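Replicative DNA helicase (Mycobacterium smegmatis, PDB 6OWN) belongs to a replicative helicase precursor interrupted by an intein, whose splicing domain excises itself in a reaction that zinc reversibly inhibits. Local coordinates at residues D24-P29 and R117-D122; C48-F53 and A58-A63; Q64-T69 and V73-N78. One frame throughout, in Å; residues are numbered along the deposited sequence.

Interaction 1 of 3, residues D24-P29 and R117-D122; sequences DHLLGP and RCVEVD. With ZN (zinc ion), chain E.
Leu26 and Val121 are the closest backbone positions here, their CA atoms 8.0 Å apart, because strand 25-27 and strand 116-121 belong to one antiparallel sheet but are separated by strand 33-39, which pairs with both. This sheet is part of the all-beta Hint (Hedgehog/intein) fold expected of an intein splicing domain, and the side chains of Leu26, Val119 and Val121 each point toward the other segment and meet across that strand. The contact is small, 89 Å² in all, and wholly apolar. It turns on one methyl: Leu26 CD1 lies 4.0 Å from Val119 CG2 and 4.2 Å from Val121 CG1. With CG anti to the carbonyl carbon (chi1 -62°) and the branch then extended, Leu26 carries CD1 out toward the pair of valines, crossing the Val121 side chain at about a right angle. The Leu26 side chain, buried, is also touched by Leu8, Val36 and Tyr128. Two residues before Val119, Arg117 forms a salt bridge with Asp39. The same strand holds a metal site at which Cys118 SG binds the zinc ion at 2.3 Å, while the Val119 CG2 methyl that meets Leu26 stands 4.1 Å from that zinc.

Interaction 2 of 3, residues C48-F53 and A58-A63; sequences CYVVEF and AIVADA
Tyr49 and Ala61 form a hydrogen-bonded antiparallel pair, as do Val51 and Ile59, and these two pairs supply the four backbone bonds that join strand 48-53 to strand 58-62 as a beta hairpin. The bonds differ in straightness: Val51 N to Ile59 O is nearly linear at the hydrogen (2.9 Å, 167°), whereas Tyr49 N to Ala61 O is bent (140°), close to where the pairing ends. Between them Val50 faces Val60 in a non-hydrogen-bonded pair, where Val60 CA comes within 3.1 Å of Tyr49 O in a CA-H...O contact.

The alternation sorts the side chains. Val50, Val60, Glu52 and Ala58 share one face, where Val50 CG2 meets Val60 CG2 at 4.2 Å and the CB of Ala58 is touched by both Val50 CG1 and Glu52 CG. Tyr49, Val51, Ile59 and Ala61 occupy the other face. Toward the turn, Phe53 presents its ring edge to Ile59, with CE2 3.8 Å from CG1; Ile59 directs CG1 that way because it stands anti to the carbonyl carbon (chi1 -59°). At the far end the tyrosine ring reaches past its own strand partner, and CE1 lies 3.7 Å from Ala63 CB.

Further out, on the Val50 and Val60 face, the carboxylate of Glu52 is held by a salt bridge to Arg109 of strand 103-111. Strand 48-53 is hydrogen-bonded along its other side to strand 103-111, while strand 58-62 is the outermost strand of this sheet, although Val60 exchanges a backbone bond with Ala3 of strand 2-3. Trp67 of strand 66-69 packs against Val51, Ile59 and Ala61, so the following hairpin closes over that face.

Interaction 3 of 3, residues Q64-T69 and V73-N78; sequences QHQWPT and VRITAN
Trp67 meets Thr76 at the edge of its indole: NE1 donates to Thr76 OG1 over 2.8 Å, with an angle of 164° at the hydrogen and the oxygen only 2° out of the ring plane. Arg74 O also lies at this edge, in plane. His65 CD2 lies over one face of the indole, 3.6 Å above the plane and displaced toward the rim. The nearly straight, in-plane bond should fix the rotation of the indole, and Thr76 OG1, which accepts it, is also hydrogen-bonded to Asp62 O of strand 58-62.

These groups stand on a beta hairpin of the Hint fold, strand 66-69 paired with strand 72-75. Trp67 and Arg74 form its hydrogen-bonded pair, with Trp67 N to Arg74 O at 2.8 Å and Arg74 N to Trp67 O at 2.9 Å. Beyond the strand, where the chain turns into a short 3-10 segment, Thr76 N donates to His65 O at 2.9 Å.

On the face opposite the indole, Gln66 runs extended across Val73 and Ile75, its CB lying 3.8 Å from Val73 CG1. Arg74 shares the tryptophan's face but bends at chi2 (-79°), which turns its guanidinium back onto Val73 O; NH1 approaches from above the carbonyl plane. The position of His65 in the sequence is consistent with the conserved block B histidine of inteins: its side chain touches Ala1, and NE2 is hydrogen-bonded to Thr137 OG1.

Interactions 2 and 3 are consecutive hairpins that touch directly, with centres about 10 Å apart: Ala63 O and Ala77 N, 3.1 Å apart, probably form a hydrogen bond. Interaction 1 spans both in sequence, yet its centre lies about 18 Å from that of interaction 2, on the opposite side of the chain's centre, and about 17 Å from that of interaction 3. The zinc ion bound by Cys118 SG of interaction 1 also lies close to interaction 3, 3.9 Å from His65 CE1, beyond bonding distance. Zinc near this histidine is consistent with reversible inhibition of splicing. A different zinc ion lies about 3 Å from the nearest atom of the Tyr49 side chain in interaction 2.

Interaction 1 of 3, residues D24-P29 and R117-D122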
# COMPACT_ATOMS: atom_id res chain seq x y z
N ASP A 24 -0.17 -12.85 10.65
CA ASP A 24 1.17 -12.49 10.21
C ASP A 24 1.49 -11.07 10.67
O ASP A 24 0.61 -10.34 11.15
CB ASP A 24 1.30 -12.55 8.69
CG ASP A 24 1.23 -13.96 8.15
OD1 ASP A 24 1.14 -14.90 8.96
OD2 ASP A 24 1.28 -14.13 6.91
N HIS A 25 2.75 -10.68 10.50
CA HIS A 25 3.22 -9.34 10.80
C HIS A 25 3.80 -8.69 9.56
O HIS A 25 4.57 -9.32 8.82
CB HIS A 25 4.27 -9.35 11.92
CG HIS A 25 3.70 -9.59 13.27
ND1 HIS A 25 3.43 -10.86 13.75
CD2 HIS A 25 3.31 -8.73 14.25
CE1 HIS A 25 2.92 -10.77 14.96
NE2 HIS A 25 2.84 -9.49 15.29
N LEU A 26 3.42 -7.43 9.33
CA LEU A 26 4.05 -6.55 8.36
C LEU A 26 4.96 -5.57 9.12
O LEU A 26 5.27 -5.78 10.29
CB LEU A 26 2.97 -5.84 7.55
CG LEU A 26 2.10 -6.79 6.75
CD1 LEU A 26 0.96 -6.03 6.08
CD2 LEU A 26 2.96 -7.50 5.71
N LEU A 27 5.38 -4.49 8.45
CA LEU A 27 6.19 -3.45 9.06
C LEU A 27 5.39 -2.16 9.13
O LEU A 27 4.76 -1.77 8.14
CB LEU A 27 7.49 -3.23 8.28
CG LEU A 27 8.47 -4.41 8.22
CD1 LEU A 27 9.82 -3.97 7.63
CD2 LEU A 27 8.66 -5.03 9.61
N GLY A 28 5.40 -1.52 10.30
CA GLY A 28 4.67 -0.30 10.52
C GLY A 28 5.43 0.93 10.06
O GLY A 28 6.48 0.83 9.42
N PRO A 29 4.93 2.12 10.40
CA PRO A 29 5.52 3.35 9.85
C PRO A 29 6.92 3.62 10.36
O PRO A 29 7.66 4.40 9.73
CB PRO A 29 4.54 4.44 10.28
CG PRO A 29 3.93 3.91 11.54
CD PRO A 29 3.84 2.42 11.36
N ARG A 117 -6.45 -7.06 -2.98
CA ARG A 117 -6.76 -7.51 -1.62
C ARG A 117 -6.24 -6.45 -0.65
O ARG A 117 -5.24 -5.79 -0.93
CB ARG A 117 -6.12 -8.88 -1.33
CG ARG A 117 -6.28 -9.39 0.12
CD ARG A 117 -6.15 -10.92 0.22
NE ARG A 117 -6.18 -11.38 1.61
CZ ARG A 117 -5.12 -11.84 2.27
NH1 ARG A 117 -3.95 -11.92 1.66
NH2 ARG A 117 -5.23 -12.23 3.53
N CYS A 118 -6.96 -6.27 0.46
CA CYS A 118 -6.55 -5.31 1.48
C CYS A 118 -6.32 -6.06 2.79
O CYS A 118 -6.80 -7.18 2.98
CB CYS A 118 -7.61 -4.20 1.68
SG CYS A 118 -6.96 -2.52 2.11
N VAL A 119 -5.55 -5.43 3.68
CA VAL A 119 -5.34 -5.92 5.04
C VAL A 119 -5.41 -4.73 5.99
O VAL A 119 -5.20 -3.58 5.60
CB VAL A 119 -3.99 -6.65 5.24
CG1 VAL A 119 -3.89 -7.89 4.36
CG2 VAL A 119 -2.84 -5.69 4.98
N GLU A 120 -5.71 -5.03 7.25
CA GLU A 120 -5.73 -4.04 8.32
C GLU A 120 -4.70 -4.43 9.37
O GLU A 120 -4.55 -5.62 9.70
CB GLU A 120 -7.12 -3.94 8.95
CG GLU A 120 -7.26 -2.84 10.00
CD GLU A 120 -8.60 -2.87 10.74
OE1 GLU A 120 -9.45 -3.72 10.41
OE2 GLU A 120 -8.78 -2.04 11.66
N VAL A 121 -3.96 -3.43 9.87
CA VAL A 121 -2.92 -3.65 10.87
C VAL A 121 -3.27 -2.82 12.12
O VAL A 121 -4.11 -1.93 12.07
CB VAL A 121 -1.51 -3.29 10.35
CG1 VAL A 121 -1.12 -4.20 9.18
CG2 VAL A 121 -1.44 -1.84 9.94
N ASP A 122 -2.61 -3.14 13.24
CA ASP A 122 -3.05 -2.58 14.52
C ASP A 122 -2.10 -1.53 15.12
O ASP A 122 -2.16 -1.28 16.33
CB ASP A 122 -3.32 -3.70 15.53
CG ASP A 122 -2.11 -4.60 15.78
OD1 ASP A 122 -1.00 -4.31 15.28
OD2 ASP A 122 -2.29 -5.62 16.49
ZN ZN E . -4.77 -2.74 2.81

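Interaction 2 of 3, residues C48-F53 and A58-A63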
# COMPACT_ATOMS: atom_id res chain seq x y z
N CYS A 48 -8.43 -0.41 -11.43
CA CYS A 48 -7.07 -0.45 -10.92
C CYS A 48 -6.24 0.70 -11.49
O CYS A 48 -6.57 1.30 -12.52
CB CYS A 48 -6.40 -1.80 -11.22
SG CYS A 48 -7.09 -3.14 -10.16
N TYR A 49 -5.16 0.99 -10.78
CA TYR A 49 -4.25 2.09 -11.07
C TYR A 49 -2.82 1.61 -10.83
O TYR A 49 -2.58 0.74 -9.99
CB TYR A 49 -4.49 3.32 -10.18
CG TYR A 49 -5.79 4.05 -10.41
CD1 TYR A 49 -7.00 3.52 -9.98
CD2 TYR A 49 -5.80 5.28 -11.05
CE1 TYR A 49 -8.19 4.20 -10.21
CE2 TYR A 49 -6.98 5.97 -11.28
CZ TYR A 49 -8.17 5.42 -10.86
OH TYR A 49 -9.34 6.11 -11.08
N VAL A 50 -1.88 2.18 -11.59
CA VAL A 50 -0.46 2.13 -11.26
C VAL A 50 -0.09 3.46 -10.62
O VAL A 50 -0.41 4.53 -11.15
CB VAL A 50 0.41 1.86 -12.50
CG1 VAL A 50 1.83 1.50 -12.05
CG2 VAL A 50 -0.17 0.75 -13.34
N VAL A 51 0.57 3.40 -9.47
CA VAL A 51 1.13 4.57 -8.82
C VAL A 51 2.64 4.45 -8.93
O VAL A 51 3.22 3.47 -8.46
CB VAL A 51 0.68 4.68 -7.35
CG1 VAL A 51 1.18 5.96 -6.72
CG2 VAL A 51 -0.84 4.58 -7.24
N GLU A 52 3.27 5.41 -9.59
CA GLU A 52 4.72 5.43 -9.75
C GLU A 52 5.34 6.41 -8.77
O GLU A 52 4.81 7.50 -8.54
CB GLU A 52 5.10 5.78 -11.19
CG GLU A 52 4.76 4.67 -12.17
CD GLU A 52 4.90 5.10 -13.62
OE1 GLU A 52 5.20 6.29 -13.87
OE2 GLU A 52 4.69 4.24 -14.51
N PHE A 53 6.47 6.01 -8.17
CA PHE A 53 7.11 6.79 -7.11
C PHE A 53 8.53 7.21 -7.51
O PHE A 53 9.18 6.59 -8.36
CB PHE A 53 7.19 6.00 -5.80
CG PHE A 53 5.86 5.56 -5.28
CD1 PHE A 53 5.07 6.41 -4.54
CD2 PHE A 53 5.41 4.28 -5.52
CE1 PHE A 53 3.84 6.01 -4.06
CE2 PHE A 53 4.17 3.87 -5.05
CZ PHE A 53 3.39 4.73 -4.31
N ALA A 58 6.92 1.10 -8.08
CA ALA A 58 5.55 1.30 -8.51
C ALA A 58 4.66 0.28 -7.81
O ALA A 58 5.10 -0.84 -7.54
CB ALA A 58 5.40 1.18 -10.03
N ILE A 59 3.42 0.69 -7.52
CA ILE A 59 2.45 -0.17 -6.85
C ILE A 59 1.13 -0.11 -7.60
O ILE A 59 0.65 0.99 -7.92
CB ILE A 59 2.26 0.24 -5.38
CG1 ILE A 59 3.59 0.17 -4.61
CG2 ILE A 59 1.18 -0.64 -4.72
CD1 ILE A 59 3.51 0.66 -3.18
N VAL A 60 0.53 -1.27 -7.87
CA VAL A 60 -0.82 -1.33 -8.43
C VAL A 60 -1.82 -1.37 -7.28
O VAL A 60 -1.70 -2.21 -6.37
CB VAL A 60 -0.98 -2.55 -9.35
CG1 VAL A 60 -2.42 -2.67 -9.80
CG2 VAL A 60 -0.05 -2.44 -10.55
N ALA A 61 -2.79 -0.46 -7.30
CA ALA A 61 -3.80 -0.37 -6.25
C ALA A 61 -5.16 -0.11 -6.88
O ALA A 61 -5.24 0.40 -7.99
CB ALA A 61 -3.48 0.74 -5.24
N ASP A 62 -6.23 -0.45 -6.15
CA ASP A 62 -7.54 -0.10 -6.69
C ASP A 62 -7.88 1.34 -6.35
O ASP A 62 -7.17 2.01 -5.59
CB ASP A 62 -8.63 -1.08 -6.21
CG ASP A 62 -8.93 -0.97 -4.72
OD1 ASP A 62 -8.21 -0.28 -3.99
OD2 ASP A 62 -9.92 -1.60 -4.27
N ALA A 63 -9.00 1.81 -6.91
CA ALA A 63 -9.37 3.23 -6.85
C ALA A 63 -9.49 3.74 -5.42
O ALA A 63 -9.13 4.88 -5.13
CB ALA A 63 -10.68 3.46 -7.60

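Interaction 3 of 3, residues Q64-T69 and V73-N78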
# COMPACT_ATOMS: atom_id res chain seq x y z
N GLN A 64 -10.00 2.90 -4.52
CA GLN A 64 -10.35 3.29 -3.16
C GLN A 64 -9.28 2.96 -2.13
O GLN A 64 -9.51 3.18 -0.94
CB GLN A 64 -11.67 2.62 -2.74
CG GLN A 64 -12.89 3.07 -3.53
CD GLN A 64 -14.07 2.14 -3.33
OE1 GLN A 64 -14.64 2.08 -2.24
NE2 GLN A 64 -14.44 1.40 -4.37
N HIS A 65 -8.13 2.43 -2.54
CA HIS A 65 -7.04 2.27 -1.59
C HIS A 65 -6.60 3.63 -1.06
O HIS A 65 -6.58 4.62 -1.80
CB HIS A 65 -5.85 1.56 -2.24
CG HIS A 65 -4.77 1.21 -1.26
ND1 HIS A 65 -4.72 -0.00 -0.62
CD2 HIS A 65 -3.72 1.93 -0.80
CE1 HIS A 65 -3.68 -0.03 0.20
NE2 HIS A 65 -3.07 1.14 0.11
N GLN A 66 -6.24 3.68 0.22
CA GLN A 66 -5.96 4.94 0.90
C GLN A 66 -4.46 5.12 1.12
O GLN A 66 -3.75 4.16 1.44
CB GLN A 66 -6.69 5.01 2.25
CG GLN A 66 -8.23 5.06 2.12
CD GLN A 66 -8.96 4.86 3.44
OE1 GLN A 66 -8.43 5.18 4.50
NE2 GLN A 66 -10.18 4.36 3.37
N TRP A 67 -4.00 6.36 0.97
CA TRP A 67 -2.61 6.77 1.03
C TRP A 67 -2.45 7.96 1.97
O TRP A 67 -3.23 8.91 1.91
CB TRP A 67 -2.11 7.18 -0.35
CG TRP A 67 -2.25 6.12 -1.37
CD1 TRP A 67 -3.33 5.88 -2.17
CD2 TRP A 67 -1.26 5.15 -1.73
NE1 TRP A 67 -3.07 4.81 -3.00
CE2 TRP A 67 -1.81 4.34 -2.74
CE3 TRP A 67 0.04 4.88 -1.28
CZ2 TRP A 67 -1.11 3.29 -3.33
CZ3 TRP A 67 0.73 3.83 -1.85
CH2 TRP A 67 0.16 3.05 -2.86
N PRO A 68 -1.43 7.94 2.82
CA PRO A 68 -1.17 9.07 3.72
C PRO A 68 -0.33 10.14 3.03
O PRO A 68 0.88 9.97 2.86
CB PRO A 68 -0.42 8.41 4.88
CG PRO A 68 0.33 7.26 4.22
CD PRO A 68 -0.54 6.79 3.07
N THR A 69 -0.96 11.24 2.65
CA THR A 69 -0.24 12.33 2.00
C THR A 69 -0.11 13.54 2.93
O THR A 69 -0.67 13.59 4.02
CB THR A 69 -0.93 12.75 0.68
OG1 THR A 69 -2.10 13.51 0.96
CG2 THR A 69 -1.27 11.52 -0.15
N VAL A 73 -5.24 11.88 4.24
CA VAL A 73 -5.52 10.62 3.56
C VAL A 73 -6.18 10.91 2.22
O VAL A 73 -7.16 11.66 2.14
CB VAL A 73 -6.42 9.73 4.44
CG1 VAL A 73 -6.85 8.47 3.69
CG2 VAL A 73 -5.69 9.37 5.72
N ARG A 74 -5.64 10.33 1.15
CA ARG A 74 -6.24 10.41 -0.18
C ARG A 74 -6.41 9.01 -0.75
O ARG A 74 -5.55 8.15 -0.57
CB ARG A 74 -5.37 11.25 -1.14
CG ARG A 74 -5.23 12.71 -0.74
CD ARG A 74 -6.47 13.49 -1.12
NE ARG A 74 -6.38 14.91 -0.76
CZ ARG A 74 -6.76 15.40 0.42
NH1 ARG A 74 -7.25 14.59 1.35
NH2 ARG A 74 -6.66 16.70 0.66
N ILE A 75 -7.52 8.78 -1.44
CA ILE A 75 -7.68 7.52 -2.16
C ILE A 75 -6.93 7.60 -3.49
O ILE A 75 -6.64 8.68 -4.02
CB ILE A 75 -9.16 7.16 -2.36
CG1 ILE A 75 -9.83 8.10 -3.37
CG2 ILE A 75 -9.90 7.17 -1.02
CD1 ILE A 75 -11.19 7.60 -3.82
N THR A 76 -6.58 6.42 -4.03
CA THR A 76 -5.79 6.35 -5.26
C THR A 76 -6.38 7.23 -6.36
O THR A 76 -5.64 7.94 -7.05
CB THR A 76 -5.68 4.90 -5.75
OG1 THR A 76 -5.20 4.05 -4.69
CG2 THR A 76 -4.72 4.83 -6.91
N ALA A 77 -7.70 7.21 -6.51
CA ALA A 77 -8.40 7.97 -7.54
C ALA A 77 -8.25 9.47 -7.38
O ALA A 77 -8.67 10.22 -8.27
CB ALA A 77 -9.88 7.60 -7.54
N ASN A 78 -7.68 9.94 -6.27
CA ASN A 78 -7.48 11.36 -6.00
C ASN A 78 -6.02 11.73 -5.89
O ASN A 78 -5.71 12.91 -5.66
CB ASN A 78 -8.20 11.76 -4.71
CG ASN A 78 -9.69 11.91 -4.90
OD1 ASN A 78 -10.15 12.22 -6.00
ND2 ASN A 78 -10.47 11.69 -3.84